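Local coordinates for protein protease (Penicillium cyclopium, PDB 5Z6O) that cleaves peptide bonds as a serine protease of the subtilisin family, probably hydrolysing proteins such as casein, gelatin and type IV collagen, at residues W58-D64 / V95-G101; I36-D42 / K130-S136. One frame throughout, in Å; residues are numbered along the deposited sequence. Where two conformers were deposited one is given.

Contact 1 of 2, residues W58-D64 / V95-G101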
loop_
_atom_site.group_PDB
_atom_site.type_symbol
_atom_site.label_atom_id
_atom_site.label_comp_id
_atom_site.label_asym_id
_atom_site.label_seq_id
_atom_site.Cartn_x
_atom_site.Cartn_y
_atom_site.Cartn_z
ATOM N N TRP A 58 -8.931 -14.799 4.317
ATOM C CA TRP A 58 -9.067 -14.962 2.873
ATOM C C TRP A 58 -10.395 -14.378 2.417
ATOM O O TRP A 58 -11.436 -14.764 2.937
ATOM C CB TRP A 58 -9.000 -16.443 2.485
ATOM C CG TRP A 58 -8.821 -16.604 1.029
ATOM C CD1 TRP A 58 -9.801 -16.791 0.082
ATOM C CD2 TRP A 58 -7.580 -16.588 0.327
ATOM N NE1 TRP A 58 -9.228 -16.884 -1.171
ATOM C CE2 TRP A 58 -7.870 -16.747 -1.043
ATOM C CE3 TRP A 58 -6.255 -16.415 0.718
ATOM C CZ2 TRP A 58 -6.873 -16.754 -2.008
ATOM C CZ3 TRP A 58 -5.267 -16.448 -0.230
ATOM C CH2 TRP A 58 -5.575 -16.602 -1.583
ATOM N N GLY A 59 -10.367 -13.465 1.429
ATOM C CA GLY A 59 -11.564 -12.840 0.925
ATOM C C GLY A 59 -12.099 -13.575 -0.292
ATOM O O GLY A 59 -13.138 -14.246 -0.190
ATOM N N THR A 60 -11.401 -13.484 -1.429
ATOM C CA THR A 60 -11.867 -14.156 -2.638
ATOM C C THR A 60 -10.690 -14.407 -3.576
ATOM O O THR A 60 -9.579 -13.925 -3.358
ATOM C CB THR A 60 -12.991 -13.342 -3.305
ATOM O OG1 THR A 60 -13.728 -14.186 -4.193
ATOM C CG2 THR A 60 -12.462 -12.124 -4.098
ATOM N N ASN A 61 -10.943 -15.194 -4.620
ATOM C CA ASN A 61 -9.917 -15.594 -5.576
ATOM C C ASN A 61 -10.590 -15.519 -6.933
ATOM O O ASN A 61 -11.464 -16.333 -7.222
ATOM C CB ASN A 61 -9.384 -17.018 -5.277
ATOM C CG ASN A 61 -8.258 -17.456 -6.214
ATOM O OD1 ASN A 61 -8.022 -16.854 -7.275
ATOM N ND2 ASN A 61 -7.542 -18.508 -5.819
ATOM N N THR A 62 -10.223 -14.541 -7.751
ATOM C CA THR A 62 -10.781 -14.450 -9.098
ATOM C C THR A 62 -9.818 -14.965 -10.159
ATOM O O THR A 62 -10.138 -14.917 -11.354
ATOM C CB THR A 62 -11.192 -13.029 -9.434
ATOM O OG1 THR A 62 -10.022 -12.221 -9.542
ATOM C CG2 THR A 62 -12.176 -12.459 -8.403
ATOM N N ALA A 63 -8.663 -15.480 -9.764
ATOM C CA ALA A 63 -7.637 -15.906 -10.709
ATOM C C ALA A 63 -7.616 -17.406 -10.964
ATOM O O ALA A 63 -7.384 -17.815 -12.096
ATOM C CB ALA A 63 -6.227 -15.509 -10.229
ATOM N N ASP A 64 -7.746 -18.240 -9.937
ATOM C CA ASP A 64 -7.641 -19.689 -10.121
ATOM C C ASP A 64 -8.349 -20.384 -8.957
ATOM O O ASP A 64 -9.186 -19.780 -8.277
ATOM C CB ASP A 64 -6.169 -20.115 -10.280
ATOM C CG ASP A 64 -5.297 -19.745 -9.082
ATOM O OD1 ASP A 64 -5.803 -19.716 -7.945
ATOM O OD2 ASP A 64 -4.079 -19.502 -9.271
ATOM N N VAL A 95 -7.387 -8.520 4.343
ATOM C CA VAL A 95 -8.243 -9.424 3.591
ATOM C C VAL A 95 -7.578 -9.708 2.248
ATOM O O VAL A 95 -7.270 -8.781 1.492
ATOM C CB VAL A 95 -9.655 -8.847 3.394
ATOM C CG1 VAL A 95 -10.497 -9.824 2.619
ATOM C CG2 VAL A 95 -10.320 -8.587 4.741
ATOM N N ALA A 96 -7.348 -10.989 1.948
ATOM C CA ALA A 96 -6.701 -11.345 0.695
ATOM C C ALA A 96 -7.717 -11.295 -0.427
ATOM O O ALA A 96 -8.750 -11.973 -0.355
ATOM C CB ALA A 96 -6.122 -12.758 0.767
ATOM N N VAL A 97 -7.429 -10.520 -1.470
ATOM C CA VAL A 97 -8.221 -10.557 -2.688
ATOM C C VAL A 97 -7.276 -11.008 -3.798
ATOM O O VAL A 97 -6.505 -10.211 -4.340
ATOM C CB VAL A 97 -8.864 -9.201 -3.003
ATOM C CG1 VAL A 97 -9.703 -9.298 -4.281
ATOM C CG2 VAL A 97 -9.728 -8.696 -1.810
ATOM N N LYS A 98 -7.323 -12.281 -4.161
ATOM C CA LYS A 98 -6.368 -12.823 -5.120
ATOM C C LYS A 98 -6.916 -12.621 -6.530
ATOM O O LYS A 98 -7.967 -13.189 -6.878
ATOM C CB LYS A 98 -6.115 -14.305 -4.866
ATOM C CG LYS A 98 -5.170 -14.897 -5.895
ATOM C CD LYS A 98 -4.678 -16.319 -5.493
ATOM C CE LYS A 98 -4.090 -16.977 -6.700
ATOM N NZ LYS A 98 -3.492 -18.288 -6.273
ATOM N N VAL A 99 -6.212 -11.821 -7.347
ATOM C CA VAL A 99 -6.684 -11.489 -8.698
ATOM C C VAL A 99 -5.601 -11.787 -9.727
ATOM O O VAL A 99 -5.835 -11.683 -10.939
ATOM C CB VAL A 99 -7.120 -10.019 -8.806
ATOM C CG1 VAL A 99 -8.258 -9.677 -7.828
ATOM C CG2 VAL A 99 -5.907 -9.095 -8.596
ATOM N N LEU A 100 -4.406 -12.137 -9.258
ATOM C CA LEU A 100 -3.282 -12.497 -10.111
ATOM C C LEU A 100 -2.814 -13.907 -9.772
ATOM O O LEU A 100 -2.834 -14.311 -8.609
ATOM C CB LEU A 100 -2.095 -11.557 -9.904
ATOM C CG LEU A 100 -2.375 -10.049 -9.921
ATOM C CD1 LEU A 100 -1.098 -9.312 -9.509
ATOM C CD2 LEU A 100 -2.831 -9.640 -11.299
ATOM N N GLY A 101 -2.333 -14.626 -10.789
ATOM C CA GLY A 101 -1.896 -15.997 -10.639
ATOM C C GLY A 101 -0.483 -16.100 -10.100
ATOM O O GLY A 101 0.162 -15.112 -9.737
#
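Trp58 lays one face of its indole over Ala96: CE3 comes 3.7 Å from Ala96 CB, a CH-pi contact. With CG anti to the backbone N (chi1 -167°), the ring also meets Lys98 CB obliquely. At Gly59 the parallel pairing bulges: Ala96 O accepts from Gly59 N at 2.8 Å and Thr60 N at 3.2 Å. Lys98 N then donates to Thr60 O. Asn61 runs alongside the aliphatic chain of Lys98, with ND2 3.6 Å from Lys98 CD. Asn61 OD1 accepts from Ala63 N, an Asx turn, and from Asp64 N, completing an Asx motif. Asn61 ND2 donates to Asp64 OD1 at 3.0 Å and also bonds to Asp67 OD1. An alanine here is likely to leave Ala63 N and Asp64 N without this acceptor and the Asp64 carboxylate freer to turn away from Lys98. Thr62 N donates to Lys98 O, and its OG1 binds Gln110 O. Asp64 OD1 uses its syn lone pair for a salt bridge to Lys98 NZ, 3.2 Å away, and accepts from Asp66 N; the ammonium also donates to Asp66 O and Thr68 O. The paired strands belong to a beta-alpha-beta unit with helix 73-82, at one edge of the parallel subtilase sheet.

Contact 2 of 2, residues I36-D42 / K130-S136. With PMS (phenylmethanesulfonic acid), chain C.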
loop_
_atom_site.group_PDB
_atom_site.type_symbol
_atom_site.label_atom_id
_atom_site.label_comp_id
_atom_site.label_asym_id
_atom_site.label_seq_id
_atom_site.Cartn_x
_atom_site.Cartn_y
_atom_site.Cartn_z
ATOM N N ILE A 36 -9.433 -1.178 11.379
ATOM C CA ILE A 36 -9.483 -0.827 9.960
ATOM C C ILE A 36 -9.213 -2.073 9.126
ATOM O O ILE A 36 -8.300 -2.836 9.432
ATOM C CB ILE A 36 -8.456 0.260 9.619
ATOM C CG1 ILE A 36 -8.635 1.459 10.539
ATOM C CG2 ILE A 36 -8.640 0.687 8.144
ATOM C CD1 ILE A 36 -10.045 2.096 10.431
ATOM N N VAL A 37 -9.974 -2.256 8.039
ATOM C CA VAL A 37 -9.802 -3.389 7.131
ATOM C C VAL A 37 -8.989 -2.930 5.929
ATOM O O VAL A 37 -9.296 -1.889 5.323
ATOM C CB VAL A 37 -11.165 -3.940 6.680
ATOM C CG1 VAL A 37 -10.964 -5.092 5.700
ATOM C CG2 VAL A 37 -11.971 -4.370 7.911
ATOM N N ILE A 38 -7.959 -3.691 5.584
ATOM C CA ILE A 38 -7.133 -3.438 4.409
ATOM C C ILE A 38 -7.345 -4.576 3.423
ATOM O O ILE A 38 -7.034 -5.735 3.729
ATOM C CB ILE A 38 -5.648 -3.335 4.772
ATOM C CG1 ILE A 38 -5.395 -2.157 5.725
ATOM C CG2 ILE A 38 -4.844 -3.122 3.504
ATOM C CD1 ILE A 38 -3.980 -2.186 6.387
ATOM N N TYR A 39 -7.793 -4.249 2.211
ATOM C CA TYR A 39 -7.917 -5.258 1.165
ATOM C C TYR A 39 -6.647 -5.278 0.328
ATOM O O TYR A 39 -6.308 -4.276 -0.300
ATOM C CB TYR A 39 -9.114 -4.952 0.264
ATOM C CG TYR A 39 -10.421 -5.018 1.009
ATOM C CD1 TYR A 39 -11.096 -6.239 1.152
ATOM C CD2 TYR A 39 -10.993 -3.856 1.558
ATOM C CE1 TYR A 39 -12.295 -6.320 1.821
ATOM C CE2 TYR A 39 -12.199 -3.932 2.260
ATOM C CZ TYR A 39 -12.839 -5.171 2.372
ATOM O OH TYR A 39 -14.027 -5.237 3.043
ATOM N N GLY A 40 -5.982 -6.425 0.281
ATOM C CA GLY A 40 -4.791 -6.600 -0.531
ATOM C C GLY A 40 -5.165 -7.221 -1.856
ATOM O O GLY A 40 -5.531 -8.398 -1.912
ATOM N N VAL A 41 -5.124 -6.434 -2.929
ATOM C CA VAL A 41 -5.573 -6.883 -4.247
ATOM C C VAL A 41 -4.323 -7.261 -5.034
ATOM O O VAL A 41 -3.620 -6.388 -5.567
ATOM C CB VAL A 41 -6.383 -5.785 -4.953
ATOM C CG1 VAL A 41 -6.821 -6.231 -6.335
ATOM C CG2 VAL A 41 -7.611 -5.374 -4.112
ATOM N N ASP A 42 -4.008 -8.558 -5.102
ATOM C CA ASP A 42 -2.664 -8.966 -5.496
ATOM C C ASP A 42 -2.649 -10.460 -5.819
ATOM O O ASP A 42 -3.675 -11.004 -6.247
ATOM C CB ASP A 42 -1.685 -8.611 -4.365
ATOM C CG ASP A 42 -0.298 -8.315 -4.849
ATOM O OD1 ASP A 42 0.298 -9.189 -5.520
ATOM O OD2 ASP A 42 0.208 -7.214 -4.520
ATOM N N LYS A 130 -14.114 3.739 6.267
ATOM C CA LYS A 130 -12.981 3.364 7.106
ATOM C C LYS A 130 -12.406 2.038 6.633
ATOM O O LYS A 130 -12.161 1.103 7.397
ATOM C CB LYS A 130 -13.384 3.354 8.579
ATOM C CG LYS A 130 -14.720 2.751 8.893
ATOM C CD LYS A 130 -15.003 2.939 10.398
ATOM C CE LYS A 130 -15.838 1.807 10.988
ATOM N NZ LYS A 130 -17.293 1.963 10.703
ATOM N N SER A 131 -12.159 1.950 5.325
ATOM C CA SER A 131 -11.628 0.761 4.661
ATOM C C SER A 131 -10.510 1.220 3.744
ATOM O O SER A 131 -10.564 2.347 3.239
ATOM C CB SER A 131 -12.656 0.017 3.763
ATOM O OG SER A 131 -13.739 -0.533 4.468
ATOM N N VAL A 132 -9.549 0.311 3.462
ATOM C CA VAL A 132 -8.377 0.640 2.651
ATOM C C VAL A 132 -8.180 -0.464 1.629
ATOM O O VAL A 132 -8.392 -1.645 1.927
ATOM C CB VAL A 132 -7.124 0.796 3.559
ATOM C CG1 VAL A 132 -5.838 0.848 2.719
ATOM C CG2 VAL A 132 -7.286 2.038 4.420
ATOM N N MET A 133 -7.841 -0.080 0.405
ATOM C CA MET A 133 -7.505 -1.052 -0.613
ATOM C C MET A 133 -6.127 -0.734 -1.146
ATOM O O MET A 133 -5.837 0.420 -1.463
ATOM C CB MET A 133 -8.538 -1.027 -1.749
ATOM C CG MET A 133 -8.213 -2.022 -2.862
ATOM S SD MET A 133 -9.400 -2.006 -4.240
ATOM C CE MET A 133 -10.822 -2.780 -3.489
ATOM N N ASN A 134 -5.290 -1.755 -1.270
ATOM C CA ASN A 134 -3.963 -1.572 -1.841
ATOM C C ASN A 134 -3.882 -2.287 -3.188
ATOM O O ASN A 134 -4.163 -3.490 -3.278
ATOM C CB ASN A 134 -2.876 -2.102 -0.923
ATOM C CG ASN A 134 -1.487 -1.790 -1.475
ATOM O OD1 ASN A 134 -1.031 -0.636 -1.430
ATOM N ND2 ASN A 134 -0.834 -2.790 -2.034
ATOM N N MET A 135 -3.402 -1.582 -4.217
ATOM C CA MET A 135 -3.271 -2.177 -5.556
ATOM C C MET A 135 -1.832 -1.982 -6.003
ATOM O O MET A 135 -1.486 -0.919 -6.501
ATOM C CB MET A 135 -4.231 -1.573 -6.582
ATOM C CG MET A 135 -5.650 -2.104 -6.365
ATOM S SD MET A 135 -6.763 -1.625 -7.768
ATOM C CE MET A 135 -6.071 -2.507 -9.147
ATOM N N SER A 136 -1.004 -2.986 -5.804
ATOM C CA SER A 136 0.389 -2.919 -6.243
ATOM C C SER A 136 0.542 -3.608 -7.578
ATOM O O SER A 136 1.257 -4.577 -7.697
ATOM C CB SER A 136 1.305 -3.557 -5.200
ATOM O OG SER A 136 1.442 -2.722 -4.050
HETATM C C PMS C . 4.640 -5.020 -9.572
HETATM S S PMS C . 5.583 -4.445 -8.132
HETATM C C1 PMS C . 4.061 -3.832 -10.357
HETATM C C2 PMS C . 3.629 -2.670 -9.728
HETATM C C3 PMS C . 3.105 -1.624 -10.474
HETATM C C4 PMS C . 3.012 -1.722 -11.854
HETATM C C5 PMS C . 3.438 -2.884 -12.479
HETATM C C6 PMS C . 3.974 -3.925 -11.739
HETATM O O2S PMS C . 6.562 -5.475 -7.654
HETATM O O1S PMS C . 6.467 -3.282 -8.472
HETATM O O HOH W 1 -1.583 -5.187 -4.247
HETATM O O HOH W 2 2.795 -6.384 -5.666
#
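Tyr39 and Val132 meet in the tight middle of this pair of parallel strands. Tyr39 N donates to Val132 O at 2.7 Å, and the same oxygen lies near the plane of the tyrosine ring, at its edge, 3.4 Å from CD2. Asn134 N then bonds to Tyr39 O, and Val41 N to Asn134 O. Side chains pack on both faces of the sheet. On one, Ile38 lies beside Val132, with CG1 4.0 Å from Val132 CB, and Ile36 CG2 touches Val132 CG2. On the other, Val41 crosses Met133 at a slant. With Val41 CG1 anti to the backbone N (chi1 178°), CG2 falls anti to the carbonyl carbon and comes within 3.6 Å of Met133 CG.

The two ends are looser. At the start, the exposed Lys130 offers its CB to Ile36 CD1, while its chain bends off and NZ bonds to Gly126 O. At the far end the strands spread, and water fills in for direct pairing. One water accepts from Ser136 N at 2.8 Å and lies 2.7 Å from both Asp42 OD2 and Val41 O. A second donates to Asp42 OD2 and to Ser136 O. Asp42, probably the charge-relay aspartate as in close relatives, is thus tied through solvent to Ser136 of the inhibitor pocket.

Helix 227-245 covers the face with Ile36, Val132 and Asn134. Helix 108-124 covers Tyr39, Ser131 and Met133, and its Asp121 is hydrogen-bonded to Tyr39 OH through OD2. Strand 93-98 flanks 37-42, and strand 157-162 flanks 131-135.

Contacts 1 and 2 share one parallel sheet, with centres about 12 Å apart. The strand order runs 56-61, 93-98, 37-42, 131-135. Val95 N is 2.9 Å from Ile38 O and Val97 N is 2.9 Å from Gly40 O, both probable hydrogen bonds. Along the chain contact 1 is nested within the loop that contact 2 closes. Both bring pocket residues to the C-terminal ends of their strands. The Leu100 side chain is about 4 Å from that of Asp42, which in turn is about 4 Å from that of His73. The Ser136 side chain is about 4 Å from that of Ser228, probably the charge-relay serine. Ser136 O is 3.7 Å from C2 of the bound phenylmethanesulfonic acid.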